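Local coordinates for protein NEDD8-conjugating enzyme UBC12 (Saccharomyces cerevisiae, PDB 3O2U) that accepts the ubiquitin-like protein NEDD8/RUB1 from its E1 complex and catalyses its covalent attachment to other proteins, chiefly the cullin CDC53, at residues T136-L139 with F140-L143. Residues are numbered along the deposited sequence; the frame is centred on the assembly and turned at random.
Sequences TGLL and FLFL
Phe142 turns the edge of its ring to the backbone of the preceding turn. Phe142 CD1 lies 3.1 Å from Leu138 O, and Phe142 CE1 lies a little farther from the same oxygen. Leu138 O and Leu139 O both sit near the plane of the ring. Leu139 O takes its shorter bond from Phe142 N, at i+3 and 2.8 Å, from above its carbonyl plane. A longer, weak one comes from Leu143 N, at i+4, so the regular pattern slackens in the last turn. Leu138 O in turn takes a weak bond from Leu141 N. Leu141 N also bonds to Gly137 O at 3.2 Å. Phe140 N meets Thr136 O almost straight, with an N-H...O angle of 166°.

All of this lies on helix 131-143 of the UBC fold, packed against the antiparallel sheet. Leu138 and Leu141 lie side by side, Leu138 CD2 4.1 Å from Leu141 CD1. Leu139 CG meets Leu143 CD1 at 4.0 Å, the two side chains crossing at a slant.

The Phe142 ring rests on Val70, Ile82 and Phe84 of that sheet and makes edge-to-face contacts with His107 and Tyr77. With an alanine in place of Phe142, the space between helix and sheet would probably be left underfilled, and His107 and Tyr77 would lose their edge-to-face partner. Leu138 packs on Leu118, and Leu141 on Val116. These two loop residues flank Cys117, the predicted thioester-forming cysteine, whose side chain is about 7 Å from that of Leu141.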
loop_
_atom_site.group_PDB
_atom_site.type_symbol
_atom_site.label_atom_id
_atom_site.label_comp_id
_atom_site.label_asym_id
_atom_site.label_seq_id
_atom_site.Cartn_x
_atom_site.Cartn_y
_atom_site.Cartn_z
ATOM N N THR A 136 -0.182 -9.020 -3.055
ATOM C CA THR A 136 -0.147 -9.702 -4.335
ATOM C C THR A 136 -0.595 -8.760 -5.459
ATOM O O THR A 136 -0.044 -8.791 -6.552
ATOM C CB THR A 136 -1.034 -10.949 -4.311
ATOM O OG1 THR A 136 -0.523 -11.854 -3.327
ATOM C CG2 THR A 136 -1.034 -11.629 -5.684
ATOM N N GLY A 137 -1.595 -7.922 -5.177
ATOM C CA GLY A 137 -2.081 -6.943 -6.139
ATOM C C GLY A 137 -1.046 -5.909 -6.545
ATOM O O GLY A 137 -0.951 -5.537 -7.718
ATOM N N LEU A 138 -0.263 -5.443 -5.577
ATOM C CA LEU A 138 0.816 -4.489 -5.849
ATOM C C LEU A 138 1.891 -5.162 -6.717
ATOM O O LEU A 138 2.422 -4.575 -7.643
ATOM C CB LEU A 138 1.405 -3.971 -4.530
ATOM C CG LEU A 138 0.416 -3.132 -3.709
ATOM C CD1 LEU A 138 0.992 -2.716 -2.349
ATOM C CD2 LEU A 138 -0.033 -1.918 -4.501
ATOM N N LEU A 139 2.189 -6.412 -6.423
ATOM C CA LEU A 139 3.153 -7.139 -7.235
ATOM C C LEU A 139 2.650 -7.215 -8.681
ATOM O O LEU A 139 3.348 -6.818 -9.609
ATOM C CB LEU A 139 3.354 -8.535 -6.672
ATOM C CG LEU A 139 4.364 -9.404 -7.432
ATOM C CD1 LEU A 139 5.690 -8.677 -7.597
ATOM C CD2 LEU A 139 4.556 -10.745 -6.730
ATOM N N PHE A 140 1.424 -7.698 -8.848
ATOM C CA PHE A 140 0.808 -7.931 -10.160
ATOM C C PHE A 140 0.748 -6.673 -11.047
ATOM O O PHE A 140 0.730 -6.765 -12.275
ATOM C CB PHE A 140 -0.600 -8.510 -9.948
ATOM C CG PHE A 140 -1.194 -9.160 -11.169
ATOM C CD1 PHE A 140 -0.676 -10.343 -11.664
ATOM C CD2 PHE A 140 -2.287 -8.593 -11.811
ATOM C CE1 PHE A 140 -1.236 -10.947 -12.795
ATOM C CE2 PHE A 140 -2.847 -9.190 -12.936
ATOM C CZ PHE A 140 -2.323 -10.365 -13.426
ATOM N N LEU A 141 0.712 -5.496 -10.426
ATOM C CA LEU A 141 0.764 -4.244 -11.176
ATOM C C LEU A 141 2.031 -4.150 -12.024
ATOM O O LEU A 141 2.041 -3.543 -13.092
ATOM C CB LEU A 141 0.748 -3.038 -10.224
ATOM C CG LEU A 141 -0.549 -2.527 -9.596
ATOM C CD1 LEU A 141 -0.211 -1.436 -8.597
ATOM C CD2 LEU A 141 -1.504 -1.988 -10.647
ATOM N N PHE A 142 3.112 -4.720 -11.522
ATOM C CA PHE A 142 4.393 -4.642 -12.217
ATOM C C PHE A 142 4.585 -5.799 -13.188
ATOM O O PHE A 142 5.358 -5.690 -14.141
ATOM C CB PHE A 142 5.541 -4.585 -11.206
ATOM C CG PHE A 142 5.510 -3.341 -10.353
ATOM C CD1 PHE A 142 4.887 -3.351 -9.117
ATOM C CD2 PHE A 142 6.052 -2.155 -10.819
ATOM C CE1 PHE A 142 4.839 -2.200 -8.330
ATOM C CE2 PHE A 142 5.989 -0.987 -10.048
ATOM C CZ PHE A 142 5.373 -1.013 -8.805
ATOM N N LEU A 143 3.879 -6.898 -12.936
ATOM C CA LEU A 143 3.910 -8.060 -13.820
ATOM C C LEU A 143 2.961 -7.885 -15.001
ATOM O O LEU A 143 3.248 -8.329 -16.114
ATOM C CB LEU A 143 3.546 -9.320 -13.042
ATOM C CG LEU A 143 4.486 -9.550 -11.871
ATOM C CD1 LEU A 143 4.146 -10.838 -11.128
ATOM C CD2 LEU A 143 5.921 -9.567 -12.360
#